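Local coordinates for calcium-regulated actin-bundling protein (Dictyostelium discoideum, PDB 4X3N) that binds and bundles actin filaments under calcium control, and may contribute to the structure and reorganization of filopodia and pseudopodia during cell movement, at residues N36-P41 / S152-L157; V47-A52 / E62-V67. All coordinates share one frame; numbering follows the deposited sequence.

Contact 1 (N36-P41 / S152-L157); sequences NVAKLP and SFLEYL. With CA (calcium ion), chain D.
Ala-38 and Ser-152 bring the two backbones to a CA–CA separation of 5.8 Å where the last turn of helix 28-38 meets the start of helix 153-160. No hydrogen bond crosses between the segments; the contact is van der Waals packing. The methyl CB of Ala-38 lies 3.8 Å from OG of Ser-152. Beside it, CG1 of Val-37 touches CD2 of Leu-154 at 4.1 Å, the two side chains crossing at about a right angle. With chi1 at 177°, Val-37 turns CG1 anti to N, where it reaches CD2 of Leu-154.

Ser-152 and Glu-155 form a capping box. OG of Ser-152 accepts from N of Glu-155 (3.0 Å, 151° at the hydrogen), while OE1 of Glu-155 accepts from N of Ser-152 at 3.0 Å and from OG of Ser-152 at 2.7 Å. Both donors reach OE1 on its anti side, about 20° out of the carboxylate plane. The same carboxylate binds calcium through both oxygens, with OE2 of Glu-155 2.5 Å from the ion; Asp-144, Asn-146, Asp-148, Arg-150 O and a water complete the site, consistent with an EF-hand loop. An alanine in place of Ser-152 is likely to leave N of Glu-155 without its cap and OE1 with one donor fewer, so that the calcium-binding carboxylate is less firmly set.

Gln-45 of helix 42-57 accepts from N of Leu-154, Phe-34 of helix 28-38 packs on Leu-154 and Glu-155, and strand 150-152, paired antiparallel with 93-95, leads into helix 153-160.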
ATOM      1  N   ASN A  36     -14.844   7.111  -9.743  1.00 24.29           N
ATOM      2  CA  ASN A  36     -14.072   7.433 -10.949  1.00 24.50           C
ATOM      3  C   ASN A  36     -13.512   8.807 -10.987  1.00 23.15           C
ATOM      4  O   ASN A  36     -12.347   8.988 -11.293  1.00 23.85           O
ATOM      5  CB  ASN A  36     -14.897   7.161 -12.187  1.00 27.26           C
ATOM      6  CG  ASN A  36     -15.091   5.680 -12.393  1.00 30.40           C
ATOM      7  OD1 ASN A  36     -14.229   4.895 -12.011  1.00 38.22           O
ATOM      8  ND2 ASN A  36     -16.193   5.283 -12.982  1.00 34.01           N
ATOM      9  N   VAL A  37     -14.334   9.805 -10.672  1.00 22.86           N
ATOM     10  CA  VAL A  37     -13.856  11.159 -10.578  1.00 19.99           C
ATOM     11  C   VAL A  37     -12.726  11.214  -9.542  1.00 18.84           C
ATOM     12  O   VAL A  37     -11.724  11.883  -9.751  1.00 19.99           O
ATOM     13  CB  VAL A  37     -14.986  12.170 -10.119  1.00 20.01           C
ATOM     14  CG1 VAL A  37     -14.396  13.585  -9.970  1.00 18.77           C
ATOM     15  CG2 VAL A  37     -16.140  12.173 -11.123  1.00 21.48           C
ATOM     16  N   ALA A  38     -12.912  10.584  -8.379  1.00 18.84           N
ATOM     17  CA  ALA A  38     -11.931  10.648  -7.326  1.00 18.63           C
ATOM     18  C   ALA A  38     -10.569   9.956  -7.658  1.00 21.58           C
ATOM     19  O   ALA A  38      -9.569  10.211  -7.009  1.00 25.23           O
ATOM     20  CB  ALA A  38     -12.507  10.141  -6.002  1.00 20.34           C
ATOM     21  N   LYS A  39     -10.522   9.127  -8.687  1.00 22.66           N
ATOM     22  CA  LYS A  39      -9.263   8.559  -9.170  1.00 25.24           C
ATOM     23  C   LYS A  39      -8.634   9.343 -10.281  1.00 24.22           C
ATOM     24  O   LYS A  39      -7.557   9.002 -10.704  1.00 23.46           O
ATOM     25  CB  LYS A  39      -9.476   7.135  -9.645  1.00 26.63           C
ATOM     26  CG  LYS A  39      -9.739   6.185  -8.481  1.00 32.00           C
ATOM     27  CD  LYS A  39      -8.471   6.006  -7.625  1.00 32.46           C
ATOM     28  CE  LYS A  39      -8.612   4.904  -6.567  1.00 35.77           C
ATOM     29  NZ  LYS A  39      -7.412   4.922  -5.656  1.00 33.62           N
ATOM     30  N   LEU A  40      -9.268  10.402 -10.743  1.00 22.79           N
ATOM     31  CA  LEU A  40      -8.692  11.273 -11.773  1.00 23.64           C
ATOM     32  C   LEU A  40      -7.615  12.062 -11.110  1.00 22.34           C
ATOM     33  O   LEU A  40      -7.619  12.142  -9.901  1.00 21.47           O
ATOM     34  CB  LEU A  40      -9.729  12.259 -12.386  1.00 22.95           C
ATOM     35  CG  LEU A  40     -10.867  11.660 -13.183  1.00 24.54           C
ATOM     36  CD1 LEU A  40     -11.983  12.630 -13.589  1.00 23.76           C
ATOM     37  CD2 LEU A  40     -10.305  10.926 -14.409  1.00 23.98           C
ATOM     38  N   PRO A  41      -6.662  12.615 -11.891  1.00 21.52           N
ATOM     39  CA  PRO A  41      -5.678  13.516 -11.320  1.00 21.57           C
ATOM     40  C   PRO A  41      -6.368  14.629 -10.506  1.00 22.15           C
ATOM     41  O   PRO A  41      -7.492  15.041 -10.823  1.00 21.08           O
ATOM     42  CB  PRO A  41      -4.962  14.087 -12.527  1.00 22.50           C
ATOM     43  CG  PRO A  41      -5.052  12.989 -13.580  1.00 21.20           C
ATOM     44  CD  PRO A  41      -6.439  12.394 -13.353  1.00 22.07           C
ATOM     45  N   SER A 152      -9.135  11.842  -1.443  1.00 20.15           N
ATOM     46  CA  SER A 152      -8.994  12.477  -2.710  1.00 18.73           C
ATOM     47  C   SER A 152      -9.109  13.985  -2.503  1.00 19.76           C
ATOM     48  O   SER A 152      -9.593  14.429  -1.473  1.00 19.20           O
ATOM     49  CB  SER A 152     -10.073  11.993  -3.639  1.00 19.18           C
ATOM     50  OG  SER A 152     -11.360  12.249  -3.072  1.00 18.99           O
ATOM     51  N   PHE A 153      -8.686  14.758  -3.487  1.00 19.30           N
ATOM     52  CA  PHE A 153      -8.910  16.207  -3.476  1.00 18.49           C
ATOM     53  C   PHE A 153     -10.368  16.504  -3.517  1.00 18.26           C
ATOM     54  O   PHE A 153     -10.831  17.391  -2.816  1.00 18.13           O
ATOM     55  CB  PHE A 153      -8.180  16.865  -4.618  1.00 19.45           C
ATOM     56  CG  PHE A 153      -7.990  18.354  -4.481  1.00 18.02           C
ATOM     57  CD1 PHE A 153      -7.608  18.918  -3.290  1.00 20.58           C
ATOM     58  CD2 PHE A 153      -8.085  19.185  -5.617  1.00 21.66           C
ATOM     59  CE1 PHE A 153      -7.439  20.319  -3.181  1.00 21.20           C
ATOM     60  CE2 PHE A 153      -7.864  20.595  -5.517  1.00 22.00           C
ATOM     61  CZ  PHE A 153      -7.588  21.139  -4.305  1.00 21.69           C
ATOM     62  N   LEU A 154     -11.124  15.703  -4.268  1.00 18.26           N
ATOM     63  CA  LEU A 154     -12.581  15.803  -4.295  1.00 18.41           C
ATOM     64  C   LEU A 154     -13.173  15.691  -2.892  1.00 17.97           C
ATOM     65  O   LEU A 154     -14.023  16.468  -2.539  1.00 18.64           O
ATOM     66  CB  LEU A 154     -13.271  14.764  -5.155  1.00 20.94           C
ATOM     67  CG  LEU A 154     -14.807  14.825  -5.277  1.00 23.41           C
ATOM     68  CD1 LEU A 154     -15.328  16.077  -5.994  1.00 25.62           C
ATOM     69  CD2 LEU A 154     -15.300  13.609  -6.020  1.00 24.87           C
ATOM     70  N   GLU A 155     -12.750  14.698  -2.152  1.00 16.47           N
ATOM     71  CA  GLU A 155     -13.301  14.453  -0.813  1.00 20.39           C
ATOM     72  C   GLU A 155     -12.930  15.590   0.138  1.00 19.46           C
ATOM     73  O   GLU A 155     -13.771  16.049   0.882  1.00 21.09           O
ATOM     74  CB  GLU A 155     -12.847  13.081  -0.310  1.00 20.65           C
ATOM     75  CG  GLU A 155     -13.606  11.957  -0.970  1.00 20.08           C
ATOM     76  CD  GLU A 155     -12.972  10.627  -0.694  1.00 21.29           C
ATOM     77  OE1 GLU A 155     -11.810  10.462  -1.076  1.00 22.27           O
ATOM     78  OE2 GLU A 155     -13.639   9.772  -0.081  1.00 21.14           O
ATOM     79  N   TYR A 156     -11.685  16.049   0.077  1.00 19.55           N
ATOM     80  CA  TYR A 156     -11.280  17.251   0.823  1.00 21.38           C
ATOM     81  C   TYR A 156     -12.180  18.454   0.487  1.00 19.81           C
ATOM     82  O   TYR A 156     -12.646  19.186   1.380  1.00 21.09           O
ATOM     83  CB  TYR A 156      -9.794  17.599   0.573  1.00 20.96           C
ATOM     84  CG  TYR A 156      -9.507  19.072   0.767  1.00 21.11           C
ATOM     85  CD1 TYR A 156      -9.353  19.604   2.049  1.00 21.98           C
ATOM     86  CD2 TYR A 156      -9.329  19.925  -0.314  1.00 20.20           C
ATOM     87  CE1 TYR A 156      -9.065  20.972   2.234  1.00 22.91           C
ATOM     88  CE2 TYR A 156      -9.086  21.271  -0.153  1.00 21.56           C
ATOM     89  CZ  TYR A 156      -8.972  21.811   1.137  1.00 23.94           C
ATOM     90  OH  TYR A 156      -8.700  23.179   1.319  1.00 22.94           O
ATOM     91  N   LEU A 157     -12.430  18.668  -0.795  1.00 17.98           N
ATOM     92  CA  LEU A 157     -13.259  19.787  -1.224  1.00 17.78           C
ATOM     93  C   LEU A 157     -14.684  19.769  -0.761  1.00 19.21           C
ATOM     94  O   LEU A 157     -15.214  20.771  -0.281  1.00 20.36           O
ATOM     95  CB  LEU A 157     -13.245  19.931  -2.727  1.00 18.32           C
ATOM     96  CG  LEU A 157     -11.875  20.362  -3.231  1.00 17.59           C
ATOM     97  CD1 LEU A 157     -11.800  20.224  -4.759  1.00 18.62           C
ATOM     98  CD2 LEU A 157     -11.536  21.839  -2.918  1.00 18.00           C
TER
HETATM   99 CA    CA D 301     -11.879   7.966  -0.174  1.00 25.66          CA
HETATM  100  O   HOH W   1     -11.241   7.866  -2.471  1.00 19.76           O

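Contact 2 (V47-A52 / E62-V67); sequences VHFLNA and EFIYSV
Glu-62 OE2 accepts a 2.7 Å hydrogen bond from OG of Ser-66, one turn further along helix 61-79. The hydroxyl comes from above the carboxylate, 48° out of its plane. OE1 of Glu-62 forms a salt bridge with Arg-281 of helix 273-290; across to segment 47-52 the contact is wholly apolar.

Ile-64 carries its side of the contact with a single methyl. Its CD1 lies 3.8 Å from CD2 of Leu-50 and 4.2 Å from CE2 of Phe-49. The chain of Ile-64 places CG1 anti to the carbonyl carbon (chi1 -75°) and then runs nearly extended, with chi2 at 160°, which carries CD1 across to helix 42-57. The side chains of Leu-50 and Ile-64 run antiparallel alongside each other, ending with their methyls in contact. Phe-49 instead meets Ile-64 at about a right angle, with the methyl at the edge of the ring and near its plane, so this is not a CH-pi contact over the face.

The backbones remain well apart, 9.2 Å between CA of Leu-50 and CA of Ile-64, and the side chains bridge the interval. Leu-157 of helix 153-160 touches both Phe-49 and Ile-64. With 106 Å² buried in total, three buried residues and no hydrogen bond between the segments, helices 42-57 and 61-79 are joined here by hydrophobic contact alone.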
ATOM      1  N   VAL A  47     -11.591  20.545 -11.140  1.00 19.05           N
ATOM      2  CA  VAL A  47     -12.469  21.046 -12.106  1.00 18.07           C
ATOM      3  C   VAL A  47     -13.852  20.435 -12.087  1.00 19.06           C
ATOM      4  O   VAL A  47     -14.829  21.175 -12.314  1.00 20.54           O
ATOM      5  CB  VAL A  47     -11.869  20.887 -13.504  1.00 19.10           C
ATOM      6  CG1 VAL A  47     -12.958  21.013 -14.546  1.00 21.87           C
ATOM      7  CG2 VAL A  47     -10.736  21.891 -13.710  1.00 18.12           C
ATOM      8  N   HIS A  48     -13.998  19.150 -11.782  1.00 18.29           N
ATOM      9  CA  HIS A  48     -15.311  18.595 -11.601  1.00 19.42           C
ATOM     10  C   HIS A  48     -16.024  19.344 -10.487  1.00 20.53           C
ATOM     11  O   HIS A  48     -17.214  19.709 -10.603  1.00 22.75           O
ATOM     12  CB  HIS A  48     -15.305  17.111 -11.229  1.00 21.65           C
ATOM     13  CG  HIS A  48     -15.292  16.217 -12.400  1.00 22.22           C
ATOM     14  ND1 HIS A  48     -14.157  16.030 -13.154  1.00 21.68           N
ATOM     15  CD2 HIS A  48     -16.266  15.495 -12.992  1.00 25.86           C
ATOM     16  CE1 HIS A  48     -14.412  15.190 -14.137  1.00 21.24           C
ATOM     17  NE2 HIS A  48     -15.693  14.873 -14.082  1.00 22.91           N
ATOM     18  N   PHE A  49     -15.328  19.499  -9.387  1.00 19.14           N
ATOM     19  CA  PHE A  49     -15.939  20.221  -8.233  1.00 18.88           C
ATOM     20  C   PHE A  49     -16.373  21.651  -8.593  1.00 21.04           C
ATOM     21  O   PHE A  49     -17.519  22.052  -8.329  1.00 21.65           O
ATOM     22  CB  PHE A  49     -14.974  20.229  -7.068  1.00 20.25           C
ATOM     23  CG  PHE A  49     -15.472  21.056  -5.871  1.00 19.92           C
ATOM     24  CD1 PHE A  49     -16.465  20.576  -5.085  1.00 22.27           C
ATOM     25  CD2 PHE A  49     -14.977  22.300  -5.614  1.00 20.07           C
ATOM     26  CE1 PHE A  49     -16.971  21.313  -4.019  1.00 19.98           C
ATOM     27  CE2 PHE A  49     -15.481  23.047  -4.538  1.00 20.29           C
ATOM     28  CZ  PHE A  49     -16.474  22.527  -3.763  1.00 18.93           C
ATOM     29  N   LEU A  50     -15.444  22.411  -9.202  1.00 20.46           N
ATOM     30  CA  LEU A  50     -15.682  23.776  -9.552  1.00 23.16           C
ATOM     31  C   LEU A  50     -16.810  23.915 -10.572  1.00 24.80           C
ATOM     32  O   LEU A  50     -17.705  24.738 -10.364  1.00 23.65           O
ATOM     33  CB  LEU A  50     -14.421  24.446 -10.050  1.00 22.25           C
ATOM     34  CG  LEU A  50     -13.313  24.652  -9.061  1.00 22.63           C
ATOM     35  CD1 LEU A  50     -12.074  25.088  -9.804  1.00 22.65           C
ATOM     36  CD2 LEU A  50     -13.635  25.686  -7.977  1.00 24.33           C
ATOM     37  N   ASN A  51     -16.808  23.128 -11.644  1.00 22.07           N
ATOM     38  CA  ASN A  51     -17.947  23.131 -12.550  1.00 25.45           C
ATOM     39  C   ASN A  51     -19.282  22.917 -11.863  1.00 25.52           C
ATOM     40  O   ASN A  51     -20.247  23.517 -12.261  1.00 21.52           O
ATOM     41  CB  ASN A  51     -17.842  22.035 -13.599  1.00 25.57           C
ATOM     42  CG  ASN A  51     -16.867  22.398 -14.709  1.00 25.93           C
ATOM     43  OD1 ASN A  51     -16.571  23.564 -14.925  1.00 28.32           O
ATOM     44  ND2 ASN A  51     -16.392  21.399 -15.417  1.00 26.07           N
ATOM     45  N   ALA A  52     -19.340  22.007 -10.901  1.00 23.57           N
ATOM     46  CA  ALA A  52     -20.591  21.648 -10.284  1.00 23.96           C
ATOM     47  C   ALA A  52     -21.074  22.784  -9.344  1.00 24.65           C
ATOM     48  O   ALA A  52     -22.263  23.071  -9.232  1.00 22.10           O
ATOM     49  CB  ALA A  52     -20.458  20.367  -9.493  1.00 23.90           C
ATOM     50  N   GLU A  62      -9.548  30.711  -6.448  1.00 21.70           N
ATOM     51  CA  GLU A  62      -8.159  31.054  -6.298  1.00 21.61           C
ATOM     52  C   GLU A  62      -7.468  30.329  -5.131  1.00 22.01           C
ATOM     53  O   GLU A  62      -6.335  29.919  -5.246  1.00 20.75           O
ATOM     54  CB  GLU A  62      -7.976  32.569  -6.160  1.00 21.38           C
ATOM     55  CG  GLU A  62      -6.536  33.002  -6.013  1.00 21.33           C
ATOM     56  CD  GLU A  62      -5.685  32.623  -7.212  1.00 24.33           C
ATOM     57  OE1 GLU A  62      -6.202  32.391  -8.328  1.00 24.05           O
ATOM     58  OE2 GLU A  62      -4.468  32.467  -7.019  1.00 23.99           O
ATOM     59  N   PHE A  63      -8.160  30.179  -4.019  1.00 22.37           N
ATOM     60  CA  PHE A  63      -7.590  29.452  -2.939  1.00 24.49           C
ATOM     61  C   PHE A  63      -7.468  27.964  -3.287  1.00 20.61           C
ATOM     62  O   PHE A  63      -6.507  27.284  -2.953  1.00 23.57           O
ATOM     63  CB  PHE A  63      -8.512  29.602  -1.747  1.00 24.45           C
ATOM     64  CG  PHE A  63      -7.981  28.992  -0.511  1.00 28.18           C
ATOM     65  CD1 PHE A  63      -8.158  27.619  -0.254  1.00 28.55           C
ATOM     66  CD2 PHE A  63      -7.352  29.784   0.456  1.00 26.48           C
ATOM     67  CE1 PHE A  63      -7.658  27.061   0.915  1.00 30.76           C
ATOM     68  CE2 PHE A  63      -6.871  29.224   1.634  1.00 27.55           C
ATOM     69  CZ  PHE A  63      -6.984  27.862   1.858  1.00 28.71           C
ATOM     70  N   ILE A  64      -8.456  27.467  -3.967  1.00 20.48           N
ATOM     71  CA  ILE A  64      -8.500  26.034  -4.291  1.00 21.05           C
ATOM     72  C   ILE A  64      -7.291  25.740  -5.145  1.00 20.86           C
ATOM     73  O   ILE A  64      -6.591  24.726  -4.973  1.00 23.76           O
ATOM     74  CB  ILE A  64      -9.824  25.661  -4.950  1.00 21.12           C
ATOM     75  CG1 ILE A  64     -10.929  25.613  -3.902  1.00 21.22           C
ATOM     76  CG2 ILE A  64      -9.714  24.249  -5.628  1.00 20.98           C
ATOM     77  CD1 ILE A  64     -12.298  25.737  -4.465  1.00 20.66           C
ATOM     78  N   TYR A  65      -7.029  26.660  -6.060  1.00 20.28           N
ATOM     79  CA  TYR A  65      -5.928  26.533  -7.016  1.00 21.91           C
ATOM     80  C   TYR A  65      -4.567  26.737  -6.428  1.00 24.35           C
ATOM     81  O   TYR A  65      -3.651  25.879  -6.582  1.00 23.81           O
ATOM     82  CB  TYR A  65      -6.140  27.519  -8.181  1.00 21.38           C
ATOM     83  CG  TYR A  65      -5.077  27.410  -9.249  1.00 20.42           C
ATOM     84  CD1 TYR A  65      -3.906  28.183  -9.160  1.00 21.56           C
ATOM     85  CD2 TYR A  65      -5.237  26.565 -10.344  1.00 22.36           C
ATOM     86  CE1 TYR A  65      -2.924  28.092 -10.141  1.00 22.01           C
ATOM     87  CE2 TYR A  65      -4.250  26.469 -11.310  1.00 24.52           C
ATOM     88  CZ  TYR A  65      -3.106  27.244 -11.191  1.00 23.46           C
ATOM     89  OH  TYR A  65      -2.134  27.151 -12.170  1.00 28.88           O
ATOM     90  N   SER A  66      -4.425  27.841  -5.697  1.00 23.62           N
ATOM     91  CA  SER A  66      -3.110  28.258  -5.214  1.00 23.97           C
ATOM     92  C   SER A  66      -2.674  27.577  -3.929  1.00 25.18           C
ATOM     93  O   SER A  66      -1.484  27.405  -3.701  1.00 24.92           O
ATOM     94  CB  SER A  66      -3.110  29.778  -4.980  1.00 25.50           C
ATOM     95  OG  SER A  66      -3.050  30.365  -6.244  1.00 30.26           O
ATOM     96  N   VAL A  67      -3.629  27.227  -3.092  1.00 23.97           N
ATOM     97  CA  VAL A  67      -3.342  26.679  -1.775  1.00 24.36           C
ATOM     98  C   VAL A  67      -3.805  25.253  -1.626  1.00 23.00           C
ATOM     99  O   VAL A  67      -3.037  24.413  -1.192  1.00 26.25           O
ATOM    100  CB  VAL A  67      -4.031  27.489  -0.665  1.00 25.60           C
ATOM    101  CG1 VAL A  67      -3.608  27.008   0.730  1.00 28.74           C
ATOM    102  CG2 VAL A  67      -3.736  28.978  -0.794  1.00 29.75           C
TER

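From the N terminus, helix 28-38 brings in 36-41, helix 42-57 follows directly with 47-52, and helix 61-79 supplies 62-67. Contact 2 closes the short loop, its segments only 10 residues apart and joined through the turn between two consecutive helices. Contact 1 closes the long one, returning after 111 residues at helix 153-160, and therefore encloses contact 2 without crossing it. Their centres are 12 Å apart and they touch directly: CG1 of Val-37 lies 3.7 Å from CG of His-48, and CD1 of Leu-157 lies 3.9 Å from CD2 of Phe-49. Together they tie helix 153-160, whose start carries a calcium ligand, to the first three helices of the model.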